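Long-range contacts in putative flagellar protein FliS (Parabacteroides merdae ATCC 43184, PDB 4YOK), which is of unknown function but pairs an N-terminal transthyretin-like (prealbumin-like) beta domain with a C-terminal domain related to the E-set beta-sandwiches: residues S10-R15 / G90-N95; D63-L68 / S83-L88; L109-S114 / A167-N172. All blocks are in the same frame, centred on the assembly; numbering follows the deposited sequence. Where two conformers were deposited one is given.

Interaction 1. Residues S10-R15 / G90-N95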
ATOM      1  N   SER A  10      16.593  18.519  -7.977  1.00 23.69           N
ATOM      2  CA  SER A  10      17.073  17.178  -7.685  1.00 23.49           C
ATOM      3  C   SER A  10      15.940  16.190  -7.481  1.00 27.33           C
ATOM      4  O   SER A  10      14.810  16.558  -7.106  1.00 26.63           O
ATOM      5  CB  SER A  10      17.968  17.183  -6.450  1.00 27.72           C
ATOM      6  OG  SER A  10      19.166  17.900  -6.677  1.00 33.10           O
ATOM      7  N   LYS A  11      16.276  14.912  -7.684  1.00 24.42           N
ATOM      8  CA  LYS A  11      15.359  13.799  -7.514  1.00 23.11           C
ATOM      9  C   LYS A  11      15.321  13.335  -6.049  1.00 26.34           C
ATOM     10  O   LYS A  11      16.357  13.016  -5.451  1.00 25.82           O
ATOM     11  CB  LYS A  11      15.770  12.642  -8.440  1.00 25.95           C
ATOM     12  CG  LYS A  11      14.756  11.500  -8.534  1.00 36.89           C
ATOM     13  CD  LYS A  11      15.063  10.640  -9.755  1.00 55.77           C
ATOM     14  CE  LYS A  11      14.909   9.160  -9.503  1.00 70.37           C
ATOM     15  NZ  LYS A  11      15.516   8.352 -10.593  1.00 79.27           N
ATOM     16  N   LEU A  12      14.131  13.363  -5.470  1.00 21.28           N
ATOM     17  CA  LEU A  12      13.875  12.833  -4.130  1.00 20.93           C
ATOM     18  C   LEU A  12      13.163  11.485  -4.285  1.00 22.78           C
ATOM     19  O   LEU A  12      12.116  11.405  -4.946  1.00 21.68           O
ATOM     20  CB  LEU A  12      13.056  13.792  -3.254  1.00 20.84           C
ATOM     21  CG  LEU A  12      12.607  13.228  -1.874  1.00 25.11           C
ATOM     22  CD1 LEU A  12      13.812  12.959  -0.915  1.00 26.41           C
ATOM     23  CD2 LEU A  12      11.593  14.129  -1.232  1.00 26.24           C
ATOM     24  N   VAL A  13      13.739  10.428  -3.692  1.00 19.71           N
ATOM     25  CA  VAL A  13      13.168   9.081  -3.746  1.00 20.63           C
ATOM     26  C   VAL A  13      12.887   8.669  -2.321  1.00 25.09           C
ATOM     27  O   VAL A  13      13.679   8.946  -1.433  1.00 22.26           O
ATOM     28  CB  VAL A  13      14.101   8.066  -4.485  1.00 26.88           C
ATOM     29  CG1 VAL A  13      13.559   6.639  -4.393  1.00 27.78           C
ATOM     30  CG2 VAL A  13      14.281   8.451  -5.950  1.00 27.76           C
ATOM     31  N   GLY A  14      11.782   7.993  -2.105  1.00 22.98           N
ATOM     32  CA  GLY A  14      11.468   7.566  -0.761  1.00 23.73           C
ATOM     33  C   GLY A  14      10.586   6.348  -0.673  1.00 25.18           C
ATOM     34  O   GLY A  14      10.121   5.822  -1.692  1.00 21.41           O
ATOM     35  N   ARG A  15      10.386   5.894   0.562  1.00 20.41           N
ATOM     36  CA  ARG A  15       9.538   4.750   0.896  1.00 19.50           C
ATOM     37  C   ARG A  15       8.831   5.009   2.200  1.00 21.25           C
ATOM     38  O   ARG A  15       9.439   5.549   3.132  1.00 20.78           O
ATOM     39  CB  ARG A  15      10.390   3.464   1.079  1.00 22.89           C
ATOM     40  CG  ARG A  15      10.851   2.740  -0.166  1.00 37.30           C
ATOM     41  CD  ARG A  15      11.928   1.727   0.189  1.00 42.88           C
ATOM     42  NE  ARG A  15      13.059   2.417   0.812  1.00 44.62           N
ATOM     43  CZ  ARG A  15      13.978   1.853   1.585  1.00 51.52           C
ATOM     44  NH1 ARG A  15      13.953   0.543   1.817  1.00 45.17           N
ATOM     45  NH2 ARG A  15      14.936   2.587   2.122  1.00 28.22           N
ATOM     46  N   GLY A  90      21.148  17.379  -4.406  1.00 33.90           N
ATOM     47  CA  GLY A  90      21.552  16.267  -5.261  1.00 33.06           C
ATOM     48  C   GLY A  90      20.585  15.121  -5.053  1.00 34.35           C
ATOM     49  O   GLY A  90      19.632  15.262  -4.277  1.00 34.16           O
ATOM     50  N   HIS A  91      20.787  13.990  -5.741  1.00 30.10           N
ATOM     51  CA  HIS A  91      19.916  12.819  -5.585  1.00 30.22           C
ATOM     52  C   HIS A  91      19.856  12.440  -4.091  1.00 31.33           C
ATOM     53  O   HIS A  91      20.909  12.250  -3.475  1.00 30.71           O
ATOM     54  CB  HIS A  91      20.451  11.660  -6.438  1.00 32.64           C
ATOM     55  CG  HIS A  91      19.514  10.501  -6.537  1.00 37.02           C
ATOM     56  ND1 HIS A  91      18.649  10.364  -7.604  1.00 40.04           N
ATOM     57  CD2 HIS A  91      19.326   9.466  -5.688  1.00 39.23           C
ATOM     58  CE1 HIS A  91      17.975   9.249  -7.378  1.00 38.87           C
ATOM     59  NE2 HIS A  91      18.344   8.681  -6.233  1.00 38.72           N
ATOM     60  N   THR A  92      18.642  12.392  -3.506  1.00 24.55           N
ATOM     61  CA  THR A  92      18.459  12.116  -2.076  1.00 22.45           C
ATOM     62  C   THR A  92      17.407  11.037  -1.852  1.00 24.67           C
ATOM     63  O   THR A  92      16.397  10.974  -2.569  1.00 23.25           O
ATOM     64  CB  THR A  92      18.077  13.430  -1.350  1.00 27.88           C
ATOM     65  OG1 THR A  92      19.091  14.407  -1.592  1.00 29.02           O
ATOM     66  CG2 THR A  92      17.910  13.283   0.161  1.00 27.41           C
ATOM     67  N   GLU A  93      17.638  10.177  -0.850  0.50 20.95           N
ATOM     68  CA  GLU A  93      16.694   9.108  -0.512  0.50 19.50           C
ATOM     69  C   GLU A  93      16.336   9.176   0.965  0.50 21.64           C
ATOM     70  O   GLU A  93      17.208   9.398   1.804  0.50 20.81           O
ATOM     71  CB  GLU A  93      17.259   7.720  -0.863  0.50 20.81           C
ATOM     72  CG  GLU A  93      17.550   7.516  -2.341  0.50 26.38           C
ATOM     73  CD  GLU A  93      18.350   6.285  -2.715  0.50 36.41           C
ATOM     74  OE1 GLU A  93      18.593   5.429  -1.833  0.50 37.87           O
ATOM     75  OE2 GLU A  93      18.744   6.178  -3.899  0.50 23.56           O
ATOM     76  N   VAL A  94      15.056   8.976   1.277  1.00 18.18           N
ATOM     77  CA  VAL A  94      14.559   9.033   2.643  1.00 18.79           C
ATOM     78  C   VAL A  94      13.509   7.923   2.873  1.00 22.12           C
ATOM     79  O   VAL A  94      13.008   7.325   1.920  1.00 21.32           O
ATOM     80  CB  VAL A  94      13.968  10.466   2.888  1.00 23.62           C
ATOM     81  CG1 VAL A  94      12.689  10.722   2.064  1.00 22.51           C
ATOM     82  CG2 VAL A  94      13.722  10.723   4.366  1.00 24.76           C
ATOM     83  N   ASN A  95      13.229   7.620   4.140  1.00 18.05           N
ATOM     84  CA  ASN A  95      12.120   6.744   4.459  1.00 17.59           C
ATOM     85  C   ASN A  95      11.219   7.473   5.457  1.00 19.49           C
ATOM     86  O   ASN A  95      11.669   8.387   6.153  1.00 18.83           O
ATOM     87  CB  ASN A  95      12.533   5.352   4.951  1.00 18.98           C
ATOM     88  CG  ASN A  95      13.069   5.339   6.359  1.00 22.42           C
ATOM     89  OD1 ASN A  95      14.039   6.016   6.663  1.00 19.85           O
ATOM     90  ND2 ASN A  95      12.443   4.573   7.238  1.00 18.17           N
TER
HETATM   91  O   HOH W   1      14.124   5.001   0.917  1.00 27.26           O
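Thr92 is gripped by its backbone from both Lys11 and Val13, in the parallel pair that strands 10-15 and 92-95, 24° between their short axes, form in the transthyretin-like N-terminal domain. The evidence is a zigzag: Thr92 N donates to Lys11 O at 3.1 Å, and Thr92 O receives Val13 N at 2.9 Å, both nearly straight. Val94 N to Val13 O continues it at 3.0 Å. The next bond, Arg15 N to Val94 O, is longer (3.3 Å) and more bent.

On the face of Leu12 and Val94, Leu12 CD1 meets Val94 CG1 at 3.9 Å. Beside the start of the strand pair, the Lys11 chain lies alongside the His91 ring, pointing the same way, with Lys11 CE 3.7 Å from His91 CE1. Both side chains leave with CG opposite the backbone N (chi1 -170° in each), which is consistent with their shared direction. Lys11 O sits over one face of that imidazole, while Val13 CG2 approaches it obliquely.

Further out, Leu12 packs on Leu61 of strand 56-62 and on Val86 and Leu88 of strand 83-88, and Ser10 OG is held by Asp63. At the Arg15 end, a water accepts from Arg15 NE at 2.8 Å and donates to Val94 O.

Interaction 2. Residues D63-L68 / S83-L88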
ATOM      1  N   ASP A  63      15.971  22.107  -5.011  1.00 28.89           N
ATOM      2  CA  ASP A  63      16.823  21.827  -3.861  1.00 29.00           C
ATOM      3  C   ASP A  63      16.413  22.711  -2.688  1.00 34.21           C
ATOM      4  O   ASP A  63      16.025  23.868  -2.883  1.00 34.51           O
ATOM      5  CB  ASP A  63      18.319  22.051  -4.213  1.00 31.14           C
ATOM      6  CG  ASP A  63      18.949  20.990  -5.120  1.00 37.21           C
ATOM      7  OD1 ASP A  63      18.187  20.226  -5.775  1.00 31.89           O
ATOM      8  OD2 ASP A  63      20.208  20.956  -5.216  1.00 39.02           O
ATOM      9  N   GLY A  64      16.437  22.135  -1.500  1.00 31.21           N
ATOM     10  CA  GLY A  64      16.075  22.836  -0.278  1.00 31.14           C
ATOM     11  C   GLY A  64      15.672  21.886   0.826  1.00 32.83           C
ATOM     12  O   GLY A  64      15.780  20.663   0.678  1.00 29.41           O
ATOM     13  N   GLU A  65      15.201  22.461   1.939  1.00 31.66           N
ATOM     14  CA  GLU A  65      14.777  21.723   3.122  1.00 30.81           C
ATOM     15  C   GLU A  65      13.272  21.513   3.087  1.00 31.76           C
ATOM     16  O   GLU A  65      12.516  22.451   2.833  1.00 30.71           O
ATOM     17  CB  GLU A  65      15.201  22.472   4.396  1.00 33.08           C
ATOM     18  CG  GLU A  65      15.069  21.631   5.653  1.00 49.86           C
ATOM     19  CD  GLU A  65      15.904  22.121   6.816  1.00 77.18           C
ATOM     20  OE1 GLU A  65      15.465  23.070   7.505  1.00 82.19           O
ATOM     21  OE2 GLU A  65      16.997  21.553   7.041  1.00 72.39           O
ATOM     22  N   TYR A  66      12.850  20.268   3.315  1.00 29.04           N
ATOM     23  CA  TYR A  66      11.440  19.877   3.287  1.00 28.41           C
ATOM     24  C   TYR A  66      11.049  19.057   4.481  1.00 32.86           C
ATOM     25  O   TYR A  66      11.897  18.389   5.091  1.00 33.50           O
ATOM     26  CB  TYR A  66      11.145  19.017   2.041  1.00 28.62           C
ATOM     27  CG  TYR A  66      11.265  19.740   0.725  1.00 30.10           C
ATOM     28  CD1 TYR A  66      10.175  20.407   0.172  1.00 31.60           C
ATOM     29  CD2 TYR A  66      12.457  19.722   0.004  1.00 30.36           C
ATOM     30  CE1 TYR A  66      10.275  21.060  -1.054  1.00 31.01           C
ATOM     31  CE2 TYR A  66      12.573  20.386  -1.216  1.00 30.65           C
ATOM     32  CZ  TYR A  66      11.481  21.059  -1.739  1.00 34.64           C
ATOM     33  OH  TYR A  66      11.587  21.706  -2.947  1.00 31.16           O
ATOM     34  N   ARG A  67       9.744  19.069   4.772  1.00 27.24           N
ATOM     35  CA  ARG A  67       9.161  18.241   5.824  0.50 25.92           C
ATOM     36  C   ARG A  67       8.167  17.293   5.160  1.00 28.33           C
ATOM     37  O   ARG A  67       7.142  17.722   4.621  1.00 28.34           O
ATOM     38  CB  ARG A  67       8.517  19.066   6.955  0.50 26.64           C
ATOM     39  CG  ARG A  67       8.098  18.200   8.153  0.50 32.57           C
ATOM     40  CD  ARG A  67       7.632  19.023   9.342  0.50 44.91           C
ATOM     41  NE  ARG A  67       6.209  19.357   9.247  0.50 55.51           N
ATOM     42  CZ  ARG A  67       5.729  20.524   8.822  0.50 67.97           C
ATOM     43  NH1 ARG A  67       6.557  21.496   8.452  0.50 56.62           N
ATOM     44  NH2 ARG A  67       4.420  20.730   8.772  0.50 52.05           N
ATOM     45  N   LEU A  68       8.524  15.987   5.136  1.00 24.90           N
ATOM     46  CA  LEU A  68       7.713  14.941   4.521  1.00 22.63           C
ATOM     47  C   LEU A  68       6.761  14.347   5.562  1.00 24.79           C
ATOM     48  O   LEU A  68       7.224  13.852   6.603  1.00 23.23           O
ATOM     49  CB  LEU A  68       8.629  13.870   3.929  1.00 21.96           C
ATOM     50  CG  LEU A  68       7.940  12.664   3.288  1.00 24.23           C
ATOM     51  CD1 LEU A  68       7.148  13.065   2.024  1.00 23.55           C
ATOM     52  CD2 LEU A  68       8.975  11.615   2.961  1.00 25.76           C
ATOM     53  N   SER A  83       6.138  12.342  10.534  1.00 23.36           N
ATOM     54  CA  SER A  83       6.911  13.231   9.665  1.00 22.74           C
ATOM     55  C   SER A  83       8.430  12.976   9.738  1.00 26.21           C
ATOM     56  O   SER A  83       8.918  12.408  10.706  1.00 25.80           O
ATOM     57  CB  SER A  83       6.623  14.691  10.009  1.00 26.34           C
ATOM     58  OG  SER A  83       7.077  15.004  11.314  1.00 38.99           O
ATOM     59  N   VAL A  84       9.160  13.405   8.699  1.00 23.57           N
ATOM     60  CA  VAL A  84      10.629  13.304   8.621  1.00 22.80           C
ATOM     61  C   VAL A  84      11.154  14.539   7.854  1.00 26.90           C
ATOM     62  O   VAL A  84      10.523  14.990   6.885  1.00 25.12           O
ATOM     63  CB  VAL A  84      11.115  11.933   8.024  1.00 25.96           C
ATOM     64  CG1 VAL A  84      10.708  11.747   6.566  1.00 25.09           C
ATOM     65  CG2 VAL A  84      12.630  11.744   8.205  1.00 26.43           C
ATOM     66  N   THR A  85      12.280  15.108   8.325  1.00 25.80           N
ATOM     67  CA  THR A  85      12.934  16.253   7.693  1.00 27.64           C
ATOM     68  C   THR A  85      13.867  15.744   6.593  1.00 34.87           C
ATOM     69  O   THR A  85      14.648  14.813   6.804  1.00 35.21           O
ATOM     70  CB  THR A  85      13.636  17.142   8.726  1.00 39.28           C
ATOM     71  OG1 THR A  85      12.633  17.612   9.623  1.00 41.29           O
ATOM     72  CG2 THR A  85      14.323  18.353   8.087  1.00 37.79           C
ATOM     73  N   VAL A  86      13.726  16.339   5.413  1.00 32.88           N
ATOM     74  CA  VAL A  86      14.449  16.039   4.178  1.00 33.70           C
ATOM     75  C   VAL A  86      15.336  17.235   3.804  1.00 36.98           C
ATOM     76  O   VAL A  86      14.821  18.337   3.621  1.00 36.50           O
ATOM     77  CB  VAL A  86      13.432  15.729   3.013  1.00 37.81           C
ATOM     78  CG1 VAL A  86      14.147  15.537   1.676  1.00 37.95           C
ATOM     79  CG2 VAL A  86      12.552  14.526   3.317  1.00 37.12           C
ATOM     80  N   ASN A  87      16.641  17.011   3.638  1.00 33.45           N
ATOM     81  CA  ASN A  87      17.537  18.056   3.148  1.00 33.76           C
ATOM     82  C   ASN A  87      17.915  17.646   1.735  1.00 35.57           C
ATOM     83  O   ASN A  87      18.743  16.755   1.554  1.00 34.23           O
ATOM     84  CB  ASN A  87      18.742  18.270   4.075  1.00 38.23           C
ATOM     85  CG  ASN A  87      18.459  19.285   5.160  1.00 75.06           C
ATOM     86  OD1 ASN A  87      18.363  18.953   6.348  1.00 75.52           O
ATOM     87  ND2 ASN A  87      18.292  20.547   4.773  1.00 67.58           N
ATOM     88  N   LEU A  88      17.182  18.192   0.735  1.00 29.74           N
ATOM     89  CA  LEU A  88      17.364  17.832  -0.661  1.00 28.65           C
ATOM     90  C   LEU A  88      18.474  18.655  -1.297  1.00 36.07           C
ATOM     91  O   LEU A  88      18.323  19.857  -1.494  1.00 36.19           O
ATOM     92  CB  LEU A  88      16.056  17.988  -1.460  1.00 27.58           C
ATOM     93  CG  LEU A  88      16.085  17.576  -2.938  1.00 30.49           C
ATOM     94  CD1 LEU A  88      16.310  16.072  -3.106  1.00 28.97           C
ATOM     95  CD2 LEU A  88      14.783  17.962  -3.621  1.00 31.81           C
TER
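Asn87 ND2 donates to Glu65 OE2 at 2.8 Å, the one side-chain hydrogen bond between strands 64-68 and 83-88. It is bent, 141° at the hydrogen: the donor meets the anti side of the carboxylate oxygen, tilted out of its plane, and the carboxylate and amide planes stand 61° apart. Glu65 CG lies opposite the backbone N (chi1 -167°), which sends the chain alongside Asn87 and brings Glu65 CG to 3.5 Å from Asn87 ND2.

Six backbone bonds join the strands in three reciprocal pairs. Tyr66 and Val86 make the straightest, Tyr66 N to Val86 O and Val86 N to Tyr66 O, both nearly linear. Gly64 with Leu88 and Leu68 with Val84 form the other two, and Glu65-Asn87 and Arg67-Thr85 are the non-hydrogen-bonded pairs between them. Gly64 adopts backbone angles that would press a CB against the preceding carbonyl oxygen, so glycine suits this place.

Strand 83-88 is the outermost strand, within this chain, of the four-stranded antiparallel sheet 47-50, 33-37, 64-70, 83-88 in the prealbumin-like domain. Tyr66, Leu68, Val84, Val86 and Leu88 share the face that packs toward strands 56-62 and 92-97. There Leu68 CB touches both Val84 CG1 and Val86 CG2, each at 4.0 Å, and the Tyr66 ring has CE2 4.1 Å from Leu88 CD2, an oblique approach. Leu61 packs against both Tyr66 and Leu88, Val94 against Leu68, Val84 and Val86, and the phenol OH of Tyr66 bonds to Phe62 O.

Interaction 3. Residues L109-S114 / A167-N172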
ATOM      1  N   LEU A 109      -0.037 -17.750  -1.943  1.00 20.55           N
ATOM      2  CA  LEU A 109      -1.163 -17.506  -2.862  1.00 19.89           C
ATOM      3  C   LEU A 109      -1.057 -18.402  -4.078  1.00 26.30           C
ATOM      4  O   LEU A 109       0.007 -18.503  -4.684  1.00 25.07           O
ATOM      5  CB  LEU A 109      -1.229 -16.027  -3.300  1.00 18.97           C
ATOM      6  CG  LEU A 109      -1.024 -14.961  -2.190  1.00 22.29           C
ATOM      7  CD1 LEU A 109      -1.109 -13.554  -2.776  1.00 22.68           C
ATOM      8  CD2 LEU A 109      -2.066 -15.116  -1.039  1.00 23.46           C
ATOM      9  N   SER A 110      -2.163 -19.042  -4.449  1.00 21.36           N
ATOM     10  CA  SER A 110      -2.154 -19.940  -5.603  1.00 22.00           C
ATOM     11  C   SER A 110      -3.546 -20.039  -6.207  1.00 26.23           C
ATOM     12  O   SER A 110      -4.535 -19.635  -5.567  1.00 23.86           O
ATOM     13  CB  SER A 110      -1.646 -21.322  -5.197  1.00 25.72           C
ATOM     14  OG  SER A 110      -2.467 -21.856  -4.171  1.00 30.80           O
ATOM     15  N   VAL A 111      -3.629 -20.581  -7.430  1.00 21.86           N
ATOM     16  CA  VAL A 111      -4.902 -20.767  -8.110  1.00 22.40           C
ATOM     17  C   VAL A 111      -4.949 -22.153  -8.718  1.00 28.83           C
ATOM     18  O   VAL A 111      -3.954 -22.629  -9.267  1.00 28.27           O
ATOM     19  CB  VAL A 111      -5.306 -19.690  -9.166  1.00 26.59           C
ATOM     20  CG1 VAL A 111      -5.495 -18.308  -8.547  1.00 25.30           C
ATOM     21  CG2 VAL A 111      -4.358 -19.644 -10.372  1.00 27.74           C
ATOM     22  N   THR A 112      -6.109 -22.781  -8.630  1.00 28.19           N
ATOM     23  CA  THR A 112      -6.415 -24.034  -9.308  1.00 28.66           C
ATOM     24  C   THR A 112      -7.418 -23.661 -10.412  1.00 34.11           C
ATOM     25  O   THR A 112      -7.611 -22.473 -10.686  1.00 33.84           O
ATOM     26  CB  THR A 112      -6.937 -25.103  -8.329  1.00 33.43           C
ATOM     27  OG1 THR A 112      -8.255 -24.727  -7.907  1.00 28.12           O
ATOM     28  CG2 THR A 112      -6.002 -25.327  -7.143  1.00 31.19           C
ATOM     29  N   GLY A 113      -8.066 -24.645 -11.019  1.00 32.41           N
ATOM     30  CA  GLY A 113      -9.111 -24.356 -11.991  1.00 32.85           C
ATOM     31  C   GLY A 113     -10.393 -23.905 -11.300  1.00 36.30           C
ATOM     32  O   GLY A 113     -11.203 -23.198 -11.897  1.00 38.44           O
ATOM     33  N   SER A 114     -10.562 -24.279 -10.015  1.00 28.82           N
ATOM     34  CA  SER A 114     -11.764 -24.051  -9.219  1.00 26.81           C
ATOM     35  C   SER A 114     -11.618 -22.921  -8.170  1.00 26.00           C
ATOM     36  O   SER A 114     -12.607 -22.241  -7.880  1.00 24.66           O
ATOM     37  CB  SER A 114     -12.169 -25.370  -8.548  1.00 31.77           C
ATOM     38  OG  SER A 114     -12.360 -25.378  -7.136  1.00 36.70           O
ATOM     39  N   ALA A 167     -11.398 -18.891  -2.398  1.00 17.84           N
ATOM     40  CA  ALA A 167     -12.396 -18.114  -3.142  1.00 17.38           C
ATOM     41  C   ALA A 167     -12.742 -18.869  -4.408  1.00 21.50           C
ATOM     42  O   ALA A 167     -11.836 -19.338  -5.113  1.00 20.81           O
ATOM     43  CB  ALA A 167     -11.858 -16.720  -3.463  1.00 16.98           C
ATOM     44  N   ASP A 168     -14.041 -19.025  -4.683  1.00 17.67           N
ATOM     45  CA  ASP A 168     -14.496 -19.784  -5.850  1.00 17.68           C
ATOM     46  C   ASP A 168     -14.321 -18.957  -7.125  1.00 21.11           C
ATOM     47  O   ASP A 168     -15.043 -17.986  -7.335  1.00 20.64           O
ATOM     48  CB  ASP A 168     -15.964 -20.191  -5.663  1.00 18.67           C
ATOM     49  CG  ASP A 168     -16.505 -21.128  -6.720  1.00 22.23           C
ATOM     50  OD1 ASP A 168     -15.758 -21.448  -7.671  1.00 23.78           O
ATOM     51  OD2 ASP A 168     -17.616 -21.626  -6.537  1.00 22.51           O
ATOM     52  N   ILE A 169     -13.365 -19.352  -7.980  1.00 18.71           N
ATOM     53  CA  ILE A 169     -13.110 -18.650  -9.241  1.00 18.31           C
ATOM     54  C   ILE A 169     -13.666 -19.460 -10.434  1.00 24.11           C
ATOM     55  O   ILE A 169     -13.425 -19.090 -11.583  1.00 23.83           O
ATOM     56  CB  ILE A 169     -11.590 -18.362  -9.413  1.00 21.12           C
ATOM     57  CG1 ILE A 169     -10.786 -19.694  -9.448  1.00 20.13           C
ATOM     58  CG2 ILE A 169     -11.067 -17.368  -8.335  1.00 19.05           C
ATOM     59  CD1 ILE A 169      -9.237 -19.548  -9.934  1.00 24.24           C
ATOM     60  N   SER A 170     -14.364 -20.586 -10.178  1.00 21.12           N
ATOM     61  CA  SER A 170     -14.901 -21.421 -11.265  1.00 23.93           C
ATOM     62  C   SER A 170     -15.920 -20.639 -12.109  1.00 30.52           C
ATOM     63  O   SER A 170     -16.576 -19.732 -11.604  1.00 28.85           O
ATOM     64  CB  SER A 170     -15.539 -22.683 -10.699  1.00 26.44           C
ATOM     65  OG  SER A 170     -16.683 -22.332  -9.932  1.00 25.92           O
ATOM     66  N   GLY A 171     -15.992 -20.946 -13.397  1.00 31.72           N
ATOM     67  CA  GLY A 171     -16.905 -20.236 -14.291  1.00 32.54           C
ATOM     68  C   GLY A 171     -16.482 -18.823 -14.676  1.00 36.84           C
ATOM     69  O   GLY A 171     -17.100 -18.234 -15.571  1.00 38.23           O
ATOM     70  N   ASN A 172     -15.432 -18.256 -14.015  1.00 29.66           N
ATOM     71  CA  ASN A 172     -14.914 -16.923 -14.343  1.00 27.52           C
ATOM     72  C   ASN A 172     -14.024 -17.033 -15.589  1.00 30.94           C
ATOM     73  O   ASN A 172     -12.857 -17.471 -15.500  1.00 28.85           O
ATOM     74  CB  ASN A 172     -14.150 -16.309 -13.167  1.00 23.27           C
ATOM     75  CG  ASN A 172     -13.827 -14.852 -13.363  1.00 38.30           C
ATOM     76  OD1 ASN A 172     -13.214 -14.438 -14.358  1.00 29.71           O
ATOM     77  ND2 ASN A 172     -14.258 -14.037 -12.433  1.00 25.00           N
TER
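Ile169 reaches across with its longer branch, laying CD1 against Val111 CB at 4.0 Å and Thr112 O at 3.4 Å. The aliphatic side chains of Ile169 and Val111 meet at about a right angle. CG1 of Ile169 stands between its backbone N and carbonyl carbon (chi1 61°), and the branch then extends (chi2 168°), a shape that carries CG1 past Ser114 O, at 3.5 Å, before CD1 arrives beside Val111. The backbone makes one hydrogen bond across, Ile169 N to Ser114 O at 3.0 Å, with the donor 36° above the carbonyl plane.

Sheet geometry places this contact at the ends of two strands. In the E-set-related C-terminal domain, strands 102-111 and 161-168 flank strand 115-124 on opposite sides, so the segments do not pair as neighbours; they meet where the chain turns out of 102-111 toward 115-124 and where 161-168 runs out. Each exit is shaped by a side chain. Thr112 OG1 accepts from Ser114 N, an ST turn, and also takes a bond from Ala115 N. Asp168 OD1 accepts from Ser170 N at 3.0 Å, an Asx turn, and from Ser170 OG at 2.6 Å, the hydroxyl on its syn side and the amide on its anti side. It overlaps a type II turn from Ile169 to Asn172, with Gly171 at positive phi, and Asn172 then caps helix 173-177 through its bond to Ile175 N.

An alanine in place of Ile169 would lose CG1 and CD1, which would probably open a gap beside Val111 and Thr112 O and weaken the apolar contact between the two segments. Leu138 of strand 131-139 packs against both Val111 and Ile169, and Tyr151 of strand 151-155 adds to the surroundings of Ile169.

Overall arrangement
Interactions 1 and 2 belong to one N-terminal domain, their centres 10 Å apart, with 63-68/83-88 nested inside the chain loop that 10-15/90-95 closes. They touch directly: Ser10 OG lies 2.7 Å from Asp63 OD1, a probable hydrogen bond, and Leu12 CD1 packs on Val86 CG1 at 3.7 Å, so the two sheets face each other. The bound magnesium ion is near this half, about 6 Å from the side chain of Ser83 and about 9 Å from that of Asn95. Interaction 3 sits in the C-terminal domain across the chain's centre, its centre about 41 Å from that of interaction 1 and 47 Å from that of interaction 2, without touching either.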